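Local coordinates for sulfur oxidation protein soxB (Thermus thermophilus, PDB 2WDD) that hydrolyses the sulfur-sulfur bond of cysteine S-thiosulfonate in the Sox sulfur oxidation pathway, at a site that holds two manganese ions, at residues A[220-223]-A[224-228]; A[184-187]-A[188-191]; A[262-265]-A[266-270]; A[508-511]-A[512-515]. One frame throughout, in Å; residues are numbered along the deposited sequence.

Overall arrangement
Along the chain the order is interaction 2, interaction 1, interaction 3, interaction 4. Interaction 1, on helix 222-225, is the hub: its centre lies about 14 to 16 Å from those of the others, and it touches all three. P220 packs against N188 of interaction 2 and N264 and L268 of interaction 3, while R510 of interaction 4 probably bonds to K223 O and H226 O. Centres of interactions 2 and 3 are about 16 Å apart, and that of interaction 4 is about 27 to 29 Å from both. The first three belong to the manganese-binding part; interaction 4, in the 5'-nucleotidase C-terminal domain, joins it through helix 222-225, after which H226 bonds a manganese ligand.

Interaction 1. Residues A[220-223]-A[224-228]. With TBU (tertiary-butyl alcohol), chain E.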
ATOM      1  N   PRO A 220       2.512   0.692  13.493  1.00 10.36           N
ATOM      2  CA  PRO A 220       2.452   1.341  14.817  1.00 10.32           C
ATOM      3  C   PRO A 220       1.523   2.542  14.933  1.00 14.03           C
ATOM      4  O   PRO A 220       1.245   3.006  16.047  1.00 13.28           O
ATOM      5  CB  PRO A 220       3.898   1.787  15.063  1.00 12.66           C
ATOM      6  CG  PRO A 220       4.529   1.842  13.708  1.00 16.53           C
ATOM      7  CD  PRO A 220       3.858   0.783  12.887  1.00 11.63           C
ATOM      8  N   TYR A 221       1.049   3.051  13.801  1.00 10.92           N
ATOM      9  CA  TYR A 221       0.241   4.263  13.817  1.00 10.95           C
ATOM     10  C   TYR A 221      -1.236   4.072  13.511  1.00 14.85           C
ATOM     11  O   TYR A 221      -1.919   4.998  13.064  1.00 14.48           O
ATOM     12  CB  TYR A 221       0.877   5.318  12.913  1.00 12.61           C
ATOM     13  CG  TYR A 221       2.346   5.514  13.206  1.00 14.32           C
ATOM     14  CD1 TYR A 221       2.769   5.998  14.440  1.00 16.75           C
ATOM     15  CD2 TYR A 221       3.314   5.173  12.272  1.00 14.94           C
ATOM     16  CE1 TYR A 221       4.119   6.165  14.720  1.00 17.57           C
ATOM     17  CE2 TYR A 221       4.665   5.355  12.538  1.00 15.77           C
ATOM     18  CZ  TYR A 221       5.058   5.852  13.763  1.00 22.99           C
ATOM     19  OH  TYR A 221       6.398   6.012  14.043  1.00 23.03           O
ATOM     20  N   VAL A 222      -1.746   2.881  13.787  1.00 12.41           N
ATOM     21  CA  VAL A 222      -3.153   2.600  13.543  1.00 12.84           C
ATOM     22  C   VAL A 222      -4.090   3.571  14.261  1.00 15.94           C
ATOM     23  O   VAL A 222      -5.125   3.962  13.718  1.00 14.59           O
ATOM     24  CB  VAL A 222      -3.493   1.127  13.890  1.00 17.19           C
ATOM     25  CG1 VAL A 222      -4.965   0.835  13.644  1.00 17.44           C
ATOM     26  CG2 VAL A 222      -2.614   0.161  13.088  1.00 17.25           C
ATOM     27  N   LYS A 223      -3.771   3.908  15.507  1.00 14.27           N
ATOM     28  CA  LYS A 223      -4.656   4.758  16.293  1.00 15.04           C
ATOM     29  C   LYS A 223      -4.900   6.171  15.763  1.00 18.56           C
ATOM     30  O   LYS A 223      -6.016   6.683  15.845  1.00 19.00           O
ATOM     31  CB  LYS A 223      -4.274   4.737  17.774  1.00 18.10           C
ATOM     32  CG  LYS A 223      -4.229   3.324  18.353  1.00 29.47           C
ATOM     33  CD  LYS A 223      -4.300   3.317  19.872  1.00 34.43           C
ATOM     34  CE  LYS A 223      -5.692   3.684  20.370  1.00 30.81           C
ATOM     35  NZ  LYS A 223      -6.651   2.543  20.314  1.00 32.67           N
ATOM     36  N   VAL A 224      -3.881   6.795  15.186  1.00 14.13           N
ATOM     37  CA  VAL A 224      -4.040   8.141  14.645  1.00 14.33           C
ATOM     38  C   VAL A 224      -4.437   8.130  13.168  1.00 17.44           C
ATOM     39  O   VAL A 224      -4.814   9.164  12.608  1.00 17.34           O
ATOM     40  CB  VAL A 224      -2.766   9.002  14.855  1.00 19.04           C
ATOM     41  CG1 VAL A 224      -2.410   9.115  16.336  1.00 19.78           C
ATOM     42  CG2 VAL A 224      -1.596   8.463  14.028  1.00 18.79           C
ATOM     43  N   SER A 225      -4.356   6.959  12.538  1.00 12.89           N
ATOM     44  CA  SER A 225      -4.604   6.829  11.102  1.00 12.01           C
ATOM     45  C   SER A 225      -6.002   6.402  10.695  1.00 13.91           C
ATOM     46  O   SER A 225      -6.346   6.456   9.506  1.00 12.59           O
ATOM     47  CB  SER A 225      -3.594   5.852  10.489  1.00 13.82           C
ATOM     48  OG  SER A 225      -2.279   6.349  10.636  1.00 15.76           O
ATOM     49  N   HIS A 226      -6.786   5.942  11.667  1.00 11.06           N
ATOM     50  CA  HIS A 226      -8.125   5.437  11.405  1.00 10.80           C
ATOM     51  C   HIS A 226      -9.010   5.762  12.590  1.00 13.35           C
ATOM     52  O   HIS A 226      -8.503   6.079  13.661  1.00 14.07           O
ATOM     53  CB  HIS A 226      -8.061   3.925  11.231  1.00 11.16           C
ATOM     54  CG  HIS A 226      -7.018   3.491  10.249  1.00 13.15           C
ATOM     55  ND1 HIS A 226      -7.191   3.622   8.887  1.00 13.74           N
ATOM     56  CD2 HIS A 226      -5.760   3.015  10.425  1.00 14.51           C
ATOM     57  CE1 HIS A 226      -6.091   3.227   8.265  1.00 13.59           C
ATOM     58  NE2 HIS A 226      -5.211   2.845   9.174  1.00 13.74           N
ATOM     59  N   PRO A 227     -10.337   5.645  12.419  1.00 10.98           N
ATOM     60  CA  PRO A 227     -11.253   5.929  13.534  1.00 11.39           C
ATOM     61  C   PRO A 227     -10.808   5.197  14.789  1.00 16.78           C
ATOM     62  O   PRO A 227     -10.505   4.005  14.748  1.00 14.95           O
ATOM     63  CB  PRO A 227     -12.586   5.380  13.025  1.00 12.57           C
ATOM     64  CG  PRO A 227     -12.530   5.676  11.540  1.00 16.00           C
ATOM     65  CD  PRO A 227     -11.061   5.454  11.150  1.00 12.54           C
ATOM     66  N   GLU A 228     -10.703   5.943  15.886  1.00 15.77           N
ATOM     67  CA  GLU A 228     -10.226   5.392  17.144  1.00 16.79           C
ATOM     68  C   GLU A 228     -11.075   4.235  17.636  1.00 20.40           C
ATOM     69  O   GLU A 228     -10.569   3.327  18.290  1.00 20.20           O
ATOM     70  CB  GLU A 228     -10.160   6.490  18.204  1.00 18.16           C
ATOM     71  CG  GLU A 228      -9.175   7.597  17.876  1.00 23.82           C
ATOM     72  CD  GLU A 228      -9.828   8.766  17.150  1.00 31.63           C
ATOM     73  OE1 GLU A 228     -10.875   8.565  16.490  1.00 20.45           O
ATOM     74  OE2 GLU A 228      -9.292   9.888  17.249  1.00 25.30           O
TER
HETATM   75  O   TBU E1577      -1.139   2.784  19.692  1.00 24.14           O
HETATM   76  C   TBU E1577      -0.652   3.872  20.513  1.00 26.88           C
HETATM   77  C1  TBU E1577      -0.679   3.479  21.966  1.00 28.28           C
HETATM   78  C2  TBU E1577       0.794   4.301  20.221  1.00 28.91           C
HETATM   79  C3  TBU E1577      -1.568   5.070  20.320  1.00 28.48           C
HETATM   80  O   HOH W   1      -7.854   3.057  15.190  1.00 18.08           O
HETATM   81  O   HOH W   2      -8.875   3.842  20.188  1.00 37.97           O
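S225 turns its hydroxyl back onto the backbone carbonyl of Y221, the N-cap residue of the short helix 222-225, with OG 2.8 Å from Y221 O. The hydroxyl approaches from above the carbonyl plane, 40° out of it. Its first torsion (chi1 -62°) keeps OG beside the serine's own amide, and both groups address the same oxygen. The amide bonds are poor: S225 N to Y221 O is weak at 3.2 Å, and V224 N to Y221 O is weak too. With the hydroxyl gone, as in an alanine, Y221 O would probably keep, within this turn, the two weak amide bonds alone, and the helix start would be less firmly held.

The next residue, H226, turns its imidazole edge to V222, one turn back: V222 O lies at the ring's edge, near its plane, 3.5 Å from H226 CD2, and CD2 is 4.0 Å from V222 CG1, the two side chains crossing obliquely. K223 runs its CB, CG and CD alongside the tertiary-butyl alcohol, with CD 3.2 Å from the alcohol oxygen, and bends at chi3 and chi4 carry NZ to a water at 2.6 Å that also donates to E228 O.

H226 is a second-shell residue of the metal site, since its NE2 is hydrogen-bonded to the manganese ligand H163; ND1 is bonded to Y429 OH. K223 NZ also reaches T231 and L234 O, the latter at the start of strand 234-235. P220 and Y221 rest on L268, so the residues leading into helix 222-225, just after strand 210-217, pack on helix 266-273.

Interaction 2. Residues A[184-187]-A[188-191]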
ATOM      1  N   PHE A 184      -1.240 -15.621  13.047  1.00 12.34           N
ATOM      2  CA  PHE A 184      -1.078 -14.171  13.095  1.00 11.88           C
ATOM      3  C   PHE A 184       0.009 -13.811  14.105  1.00 15.29           C
ATOM      4  O   PHE A 184       0.009 -14.319  15.227  1.00 15.83           O
ATOM      5  CB  PHE A 184      -2.409 -13.513  13.507  1.00 13.09           C
ATOM      6  CG  PHE A 184      -2.390 -12.008  13.447  1.00 13.33           C
ATOM      7  CD1 PHE A 184      -2.757 -11.351  12.287  1.00 16.11           C
ATOM      8  CD2 PHE A 184      -1.982 -11.254  14.535  1.00 15.29           C
ATOM      9  CE1 PHE A 184      -2.715  -9.970  12.203  1.00 16.99           C
ATOM     10  CE2 PHE A 184      -1.934  -9.870  14.465  1.00 18.52           C
ATOM     11  CZ  PHE A 184      -2.302  -9.226  13.292  1.00 16.77           C
ATOM     12  N   LEU A 185       0.939 -12.949  13.702  1.00 11.24           N
ATOM     13  CA  LEU A 185       2.032 -12.528  14.576  1.00 11.04           C
ATOM     14  C   LEU A 185       2.039 -11.015  14.756  1.00 14.53           C
ATOM     15  O   LEU A 185       1.746 -10.278  13.816  1.00 13.72           O
ATOM     16  CB  LEU A 185       3.385 -12.931  13.968  1.00 11.31           C
ATOM     17  CG  LEU A 185       3.630 -14.408  13.688  1.00 14.87           C
ATOM     18  CD1 LEU A 185       4.959 -14.597  12.959  1.00 14.72           C
ATOM     19  CD2 LEU A 185       3.612 -15.204  14.997  1.00 16.18           C
ATOM     20  N   SER A 186       2.440 -10.563  15.940  1.00 11.47           N
ATOM     21  CA  SER A 186       2.632  -9.143  16.217  1.00 11.17           C
ATOM     22  C   SER A 186       3.219  -8.963  17.603  1.00 14.69           C
ATOM     23  O   SER A 186       2.592  -9.337  18.596  1.00 15.88           O
ATOM     24  CB  SER A 186       1.329  -8.347  16.082  1.00 14.03           C
ATOM     25  OG  SER A 186       1.050  -8.036  14.718  1.00 15.70           O
ATOM     26  N   TYR A 187       4.424  -8.411  17.680  1.00 12.49           N
ATOM     27  CA  TYR A 187       5.055  -8.180  18.975  1.00 12.70           C
ATOM     28  C   TYR A 187       4.457  -6.933  19.626  1.00 15.35           C
ATOM     29  O   TYR A 187       4.511  -6.767  20.851  1.00 16.27           O
ATOM     30  CB  TYR A 187       6.575  -7.977  18.808  1.00 13.38           C
ATOM     31  CG  TYR A 187       6.953  -6.542  18.477  1.00 14.09           C
ATOM     32  CD1 TYR A 187       7.243  -5.624  19.486  1.00 16.14           C
ATOM     33  CD2 TYR A 187       6.907  -6.079  17.169  1.00 14.73           C
ATOM     34  CE1 TYR A 187       7.537  -4.300  19.195  1.00 17.31           C
ATOM     35  CE2 TYR A 187       7.173  -4.749  16.868  1.00 15.34           C
ATOM     36  CZ  TYR A 187       7.496  -3.866  17.878  1.00 20.76           C
ATOM     37  OH  TYR A 187       7.755  -2.548  17.580  1.00 19.21           O
ATOM     38  N   ASN A 188       3.891  -6.048  18.802  1.00 11.30           N
ATOM     39  CA  ASN A 188       3.469  -4.736  19.263  1.00 11.53           C
ATOM     40  C   ASN A 188       2.020  -4.442  19.630  1.00 13.86           C
ATOM     41  O   ASN A 188       1.744  -3.369  20.166  1.00 13.95           O
ATOM     42  CB  ASN A 188       4.009  -3.634  18.337  1.00 13.05           C
ATOM     43  CG  ASN A 188       3.496  -3.753  16.909  1.00 14.43           C
ATOM     44  OD1 ASN A 188       3.409  -4.849  16.339  1.00 11.39           O
ATOM     45  ND2 ASN A 188       3.141  -2.612  16.322  1.00 14.49           N
ATOM     46  N   ILE A 189       1.105  -5.349  19.317  1.00 11.11           N
ATOM     47  CA  ILE A 189      -0.301  -5.127  19.634  1.00 10.47           C
ATOM     48  C   ILE A 189      -0.501  -5.610  21.067  1.00 13.55           C
ATOM     49  O   ILE A 189      -0.406  -6.804  21.342  1.00 13.26           O
ATOM     50  CB  ILE A 189      -1.228  -5.841  18.643  1.00 12.78           C
ATOM     51  CG1 ILE A 189      -0.981  -5.305  17.224  1.00 12.23           C
ATOM     52  CG2 ILE A 189      -2.708  -5.618  19.016  1.00 14.04           C
ATOM     53  CD1 ILE A 189      -1.684  -6.076  16.133  1.00 12.11           C
ATOM     54  N   VAL A 190      -0.737  -4.669  21.975  1.00 11.09           N
ATOM     55  CA  VAL A 190      -0.881  -4.994  23.391  1.00 11.10           C
ATOM     56  C   VAL A 190      -2.124  -4.333  23.952  1.00 14.22           C
ATOM     57  O   VAL A 190      -2.670  -3.400  23.365  1.00 13.41           O
ATOM     58  CB  VAL A 190       0.377  -4.557  24.190  1.00 14.35           C
ATOM     59  CG1 VAL A 190       1.652  -5.154  23.573  1.00 14.24           C
ATOM     60  CG2 VAL A 190       0.475  -3.022  24.270  1.00 14.40           C
ATOM     61  N   ASP A 191      -2.557  -4.796  25.116  1.00 11.42           N
ATOM     62  CA  ASP A 191      -3.706  -4.180  25.757  1.00 11.42           C
ATOM     63  C   ASP A 191      -3.258  -2.816  26.268  1.00 15.05           C
ATOM     64  O   ASP A 191      -2.145  -2.677  26.783  1.00 15.30           O
ATOM     65  CB  ASP A 191      -4.155  -5.030  26.942  1.00 12.40           C
ATOM     66  CG  ASP A 191      -5.249  -4.367  27.717  1.00 14.88           C
ATOM     67  OD1 ASP A 191      -6.371  -4.302  27.183  1.00 16.96           O
ATOM     68  OD2 ASP A 191      -4.945  -3.793  28.784  1.00 15.77           O
TER
HETATM   69  O   HOH W   3       0.389  -8.906  19.915  1.00 19.61           O
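Between S186 and N188 the backbone passes from extended to helical angles at Y187 and N188, close to a type I beta turn, and one water bridges its ends, 2.6 Å from S186 O and 2.7 Å from I189 O.

The two residues at the corner hold each other through a CH-pi contact. N188 CB sits over the face of the Y187 ring, 3.6 Å from its centroid and 13° off its normal. Y187 CG lies between the backbone N and the carbonyl carbon (chi1 85°), which keeps the ring next to N188. The amide plane is tilted only 24° from the ring, with N188 OD1 3.8 Å from Y187 CE2, while ND2 is spent on F236 O and S218 O.

I189 sends CD1 back to S186, 3.6 Å from its OG, and on to the edge of the F184 ring, 4.2 Å from CE2; the F184 and I189 side chains meet at about a right angle. S186 OG donates to L185 O and is bonded to S218 OG.

The turn leaves strand 183-184, an outer strand of one six-stranded mixed sheet, and leads into strand 190-191, which pairs with 234-235. Y187 also bonds through its backbone to G216 of strand 210-217 in a second six-stranded mixed sheet. The loop thus spans the two sheets, a layered arrangement consistent with the metallophosphatase fold of the 5'-nucleotidase family.

Interaction 3. Residues A[262-265]-A[266-270]; sequences SHNG and MQLDA. With MN (manganese (II) ion), chain H.
D269 reaches back from the first turn of helix 266-273 to S262 and N264. Its CB lies 3.6 Å from G265 O, the acceptor that its own backbone N reaches at 2.9 Å (N-H...O angle 161°) in the opening bond of the helix. At chi1 -76° the carboxylate folds back toward the preceding loop, bringing CG to 3.3 Å from S262 OG. OD1 is gripped twice: S262 OG donates to its syn lone pair at 2.6 Å, and N264 ND2 meets it nearly end-on at 3.1 Å, although amide and carboxylate planes stand 63° apart. OD2 takes a water at 2.7 Å that also accepts from G265 N, and is bonded to S284 OG as well. S262 OG in turn accepts from N264 N, making an ST turn. A leucine in place of D269 would probably strand S262 OG and N264 ND2 without their acceptor and set the loop free to shift.

Between S262 and N264, H263, whose CB points away from the helix, binds manganese through NE2 at 2.2 Å. D132, H163 and H286 complete the protein ligands, so this strand-loop-helix turn carries a metal-binding histidine, as in metallophosphatases.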
ATOM      1  N   SER A 262       7.305  -7.282   8.582  1.00  9.03           N
ATOM      2  CA  SER A 262       6.937  -5.956   9.056  1.00  8.57           C
ATOM      3  C   SER A 262       5.876  -5.193   8.289  1.00 10.74           C
ATOM      4  O   SER A 262       5.815  -5.237   7.053  1.00  9.93           O
ATOM      5  CB  SER A 262       8.203  -5.093   9.007  1.00 10.51           C
ATOM      6  OG  SER A 262       7.999  -3.826   9.603  1.00 11.62           O
ATOM      7  N   HIS A 263       5.098  -4.415   9.037  1.00  8.24           N
ATOM      8  CA  HIS A 263       4.170  -3.469   8.436  1.00  7.16           C
ATOM      9  C   HIS A 263       4.454  -2.090   9.036  1.00 10.51           C
ATOM     10  O   HIS A 263       3.543  -1.288   9.209  1.00 10.32           O
ATOM     11  CB  HIS A 263       2.693  -3.843   8.577  1.00  7.76           C
ATOM     12  CG  HIS A 263       1.843  -3.254   7.495  1.00  9.24           C
ATOM     13  ND1 HIS A 263       1.442  -3.973   6.387  1.00 10.32           N
ATOM     14  CD2 HIS A 263       1.407  -1.985   7.301  1.00  9.77           C
ATOM     15  CE1 HIS A 263       0.781  -3.172   5.567  1.00  9.50           C
ATOM     16  NE2 HIS A 263       0.742  -1.965   6.099  1.00  9.79           N
ATOM     17  N   ASN A 264       5.727  -1.810   9.315  1.00  9.14           N
ATOM     18  CA  ASN A 264       6.119  -0.509   9.860  1.00  9.18           C
ATOM     19  C   ASN A 264       6.224   0.564   8.783  1.00 12.03           C
ATOM     20  O   ASN A 264       6.127   1.751   9.093  1.00 10.32           O
ATOM     21  CB  ASN A 264       7.522  -0.570  10.501  1.00  9.64           C
ATOM     22  CG  ASN A 264       7.550  -1.267  11.848  1.00 17.33           C
ATOM     23  OD1 ASN A 264       6.671  -1.084  12.682  1.00 15.62           O
ATOM     24  ND2 ASN A 264       8.643  -1.988  12.106  1.00 16.14           N
ATOM     25  N   GLY A 265       6.586   0.146   7.564  1.00 10.43           N
ATOM     26  CA  GLY A 265       6.938   1.031   6.460  1.00 10.25           C
ATOM     27  C   GLY A 265       8.441   0.847   6.255  1.00 12.42           C
ATOM     28  O   GLY A 265       9.182   0.728   7.235  1.00 11.58           O
ATOM     29  N   MET A 266       8.904   0.808   5.010  1.00  8.06           N
ATOM     30  CA  MET A 266      10.315   0.530   4.767  1.00  7.74           C
ATOM     31  C   MET A 266      11.348   1.464   5.378  1.00 10.59           C
ATOM     32  O   MET A 266      12.422   1.006   5.759  1.00  9.52           O
ATOM     33  CB  MET A 266      10.597   0.273   3.291  1.00  9.17           C
ATOM     34  CG  MET A 266      11.892  -0.488   3.069  1.00 10.26           C
ATOM     35  SD  MET A 266      12.076  -1.026   1.357  1.00 11.79           S
ATOM     36  CE  MET A 266      12.288   0.514   0.482  1.00 10.39           C
ATOM     37  N   GLN A 267      11.059   2.761   5.451  1.00  8.96           N
ATOM     38  CA  GLN A 267      12.034   3.694   6.007  1.00  8.49           C
ATOM     39  C   GLN A 267      12.147   3.483   7.506  1.00 12.64           C
ATOM     40  O   GLN A 267      13.244   3.533   8.071  1.00 12.62           O
ATOM     41  CB  GLN A 267      11.648   5.139   5.696  1.00  8.93           C
ATOM     42  CG  GLN A 267      11.518   5.415   4.193  1.00  9.67           C
ATOM     43  CD  GLN A 267      12.760   4.995   3.423  1.00 14.19           C
ATOM     44  OE1 GLN A 267      13.875   5.396   3.761  1.00 11.24           O
ATOM     45  NE2 GLN A 267      12.573   4.193   2.376  1.00 11.91           N
ATOM     46  N   LEU A 268      11.021   3.210   8.153  1.00  9.98           N
ATOM     47  CA  LEU A 268      11.056   2.921   9.579  1.00 10.63           C
ATOM     48  C   LEU A 268      11.802   1.600   9.810  1.00 13.03           C
ATOM     49  O   LEU A 268      12.602   1.476  10.734  1.00 13.00           O
ATOM     50  CB  LEU A 268       9.647   2.885  10.156  1.00 10.62           C
ATOM     51  CG  LEU A 268       9.533   2.571  11.646  1.00 13.35           C
ATOM     52  CD1 LEU A 268      10.486   3.447  12.479  1.00 13.41           C
ATOM     53  CD2 LEU A 268       8.079   2.766  12.086  1.00 15.46           C
ATOM     54  N   ASP A 269      11.572   0.617   8.944  1.00  9.74           N
ATOM     55  CA  ASP A 269      12.297  -0.636   9.058  1.00  9.59           C
ATOM     56  C   ASP A 269      13.800  -0.381   8.933  1.00 13.75           C
ATOM     57  O   ASP A 269      14.596  -1.013   9.634  1.00 12.18           O
ATOM     58  CB  ASP A 269      11.865  -1.606   7.964  1.00 10.73           C
ATOM     59  CG  ASP A 269      10.512  -2.238   8.238  1.00 12.66           C
ATOM     60  OD1 ASP A 269      10.129  -2.344   9.427  1.00 13.30           O
ATOM     61  OD2 ASP A 269       9.876  -2.698   7.261  1.00 12.58           O
ATOM     62  N   ALA A 270      14.199   0.501   8.012  1.00 10.69           N
ATOM     63  CA  ALA A 270      15.629   0.779   7.830  1.00 10.80           C
ATOM     64  C   ALA A 270      16.216   1.403   9.094  1.00 15.53           C
ATOM     65  O   ALA A 270      17.350   1.093   9.477  1.00 15.08           O
ATOM     66  CB  ALA A 270      15.864   1.684   6.620  1.00 11.66           C
TER
HETATM   67 MN    MN H1581      -0.300  -0.186   5.446  0.90  7.88          MN
HETATM   68  O   HOH W   4       7.251  -2.416   6.717  1.00  9.12           O
HETATM   69  O   HOH W   5      -0.020   0.431   3.443  0.75  7.96           O

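Interaction 4. Residues A[508-511]-A[512-515]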
ATOM      1  N   GLY A 508     -12.045   9.908   3.698  1.00 10.73           N
ATOM      2  CA  GLY A 508     -10.951   9.000   4.035  1.00 11.21           C
ATOM      3  C   GLY A 508      -9.960   9.474   5.084  1.00 15.11           C
ATOM      4  O   GLY A 508      -8.856   8.912   5.187  1.00 14.52           O
ATOM      5  N   GLY A 509     -10.337  10.464   5.892  1.00 12.08           N
ATOM      6  CA  GLY A 509      -9.449  10.989   6.909  1.00 12.07           C
ATOM      7  C   GLY A 509     -10.178  11.669   8.050  1.00 14.78           C
ATOM      8  O   GLY A 509     -11.303  11.294   8.389  1.00 15.12           O
ATOM      9  N   ARG A 510      -9.532  12.670   8.634  1.00 13.08           N
ATOM     10  CA  ARG A 510     -10.066  13.386   9.790  1.00 12.80           C
ATOM     11  C   ARG A 510     -10.149  14.892   9.609  1.00 15.84           C
ATOM     12  O   ARG A 510     -10.377  15.619  10.574  1.00 14.97           O
ATOM     13  CB  ARG A 510      -9.151  13.148  10.993  1.00 14.22           C
ATOM     14  CG  ARG A 510      -9.201  11.754  11.521  1.00 16.91           C
ATOM     15  CD  ARG A 510      -8.155  11.569  12.598  1.00 17.65           C
ATOM     16  NE  ARG A 510      -8.220  10.225  13.120  1.00 19.34           N
ATOM     17  CZ  ARG A 510      -7.606   9.825  14.223  1.00 24.80           C
ATOM     18  NH1 ARG A 510      -6.880  10.682  14.931  1.00 15.52           N
ATOM     19  NH2 ARG A 510      -7.744   8.571  14.619  1.00 16.91           N
ATOM     20  N   LEU A 511      -9.887  15.378   8.405  1.00 12.75           N
ATOM     21  CA  LEU A 511      -9.884  16.813   8.197  1.00 12.15           C
ATOM     22  C   LEU A 511     -11.169  17.502   8.666  1.00 13.08           C
ATOM     23  O   LEU A 511     -11.134  18.599   9.235  1.00 13.48           O
ATOM     24  CB  LEU A 511      -9.606  17.128   6.730  1.00 11.99           C
ATOM     25  CG  LEU A 511      -9.447  18.612   6.402  1.00 16.59           C
ATOM     26  CD1 LEU A 511      -8.399  19.258   7.316  1.00 17.07           C
ATOM     27  CD2 LEU A 511      -9.060  18.763   4.922  1.00 17.43           C
ATOM     28  N   GLN A 512     -12.297  16.830   8.474  1.00 10.65           N
ATOM     29  CA  GLN A 512     -13.583  17.403   8.861  1.00 10.54           C
ATOM     30  C   GLN A 512     -13.643  17.789  10.345  1.00 15.09           C
ATOM     31  O   GLN A 512     -14.440  18.649  10.730  1.00 14.18           O
ATOM     32  CB  GLN A 512     -14.739  16.468   8.475  1.00 11.40           C
ATOM     33  CG  GLN A 512     -14.769  15.123   9.202  1.00 12.84           C
ATOM     34  CD  GLN A 512     -13.817  14.090   8.603  1.00 18.53           C
ATOM     35  OE1 GLN A 512     -13.182  14.326   7.574  1.00 13.60           O
ATOM     36  NE2 GLN A 512     -13.708  12.938   9.261  1.00 17.53           N
ATOM     37  N   ARG A 513     -12.806  17.163  11.171  1.00 12.17           N
ATOM     38  CA  ARG A 513     -12.820  17.451  12.605  1.00 12.88           C
ATOM     39  C   ARG A 513     -12.464  18.889  12.971  1.00 16.28           C
ATOM     40  O   ARG A 513     -12.845  19.366  14.042  1.00 17.53           O
ATOM     41  CB  ARG A 513     -11.942  16.466  13.375  1.00 13.37           C
ATOM     42  CG  ARG A 513     -12.434  15.037  13.297  1.00 16.41           C
ATOM     43  CD  ARG A 513     -11.574  14.125  14.159  1.00 17.27           C
ATOM     44  NE  ARG A 513     -11.915  12.723  13.959  1.00 18.18           N
ATOM     45  CZ  ARG A 513     -11.329  11.726  14.613  1.00 28.21           C
ATOM     46  NH1 ARG A 513     -10.380  11.995  15.496  1.00 18.16           N
ATOM     47  NH2 ARG A 513     -11.674  10.468  14.375  1.00 19.34           N
ATOM     48  N   VAL A 514     -11.707  19.572  12.119  1.00 12.30           N
ATOM     49  CA  VAL A 514     -11.346  20.960  12.414  1.00 12.01           C
ATOM     50  C   VAL A 514     -12.172  21.952  11.591  1.00 15.87           C
ATOM     51  O   VAL A 514     -11.890  23.148  11.585  1.00 15.78           O
ATOM     52  CB  VAL A 514      -9.827  21.222  12.267  1.00 15.48           C
ATOM     53  CG1 VAL A 514      -9.041  20.292  13.181  1.00 15.44           C
ATOM     54  CG2 VAL A 514      -9.377  21.085  10.807  1.00 15.18           C
ATOM     55  N   GLY A 515     -13.186  21.454  10.892  1.00 13.98           N
ATOM     56  CA  GLY A 515     -14.026  22.319  10.084  1.00 13.64           C
ATOM     57  C   GLY A 515     -15.393  22.578  10.690  1.00 17.02           C
ATOM     58  O   GLY A 515     -15.719  22.073  11.769  1.00 17.20           O
TER
HETATM   59  O   HOH W   6     -12.010  12.835   5.545  1.00 14.40           O
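Q512 curls back to G509, directly through NE2 and through a water at OE1. NE2 donates to G509 O at 3.0 Å with an N-H...O angle of 159°, and the acceptor lies close to the amide plane. The water, 2.8 Å from Q512 OE1, accepts from G509 N. The bend that permits this is at chi2 (-81°), with CG placed between the backbone N and the carbonyl carbon.

R513 follows, its N bonded to R510 O at 2.9 Å. Its extended chain crosses that of R510, and the guanidinium planes, 17° apart, stack with an offset, R513 NH1 lying over one face of the R510 group toward its rim, 3.7 Å from R510 NE. R510 CG sits over the centre of the R513 group. E228 probably offsets the paired charges: it makes a salt bridge with R513 NH1 and only a long, weak ion pair with R510. R510 NH2 is bonded to K223 O and H226 O.

At V514 the backbone N reaches L511 O at 3.1 Å, a further step of the 3-10 turn, and CG2 approaches L511 CD1 at 4.1 Å. G515 N closes the turn on Q512 O.

This turn joins strand 501-507 to strand 516-517, both antiparallel partners of strand 431-438. L511 packs on F435 and L437, Q512 on Y433 and F435, and V514 O is bonded to Q441 of helix 439-453.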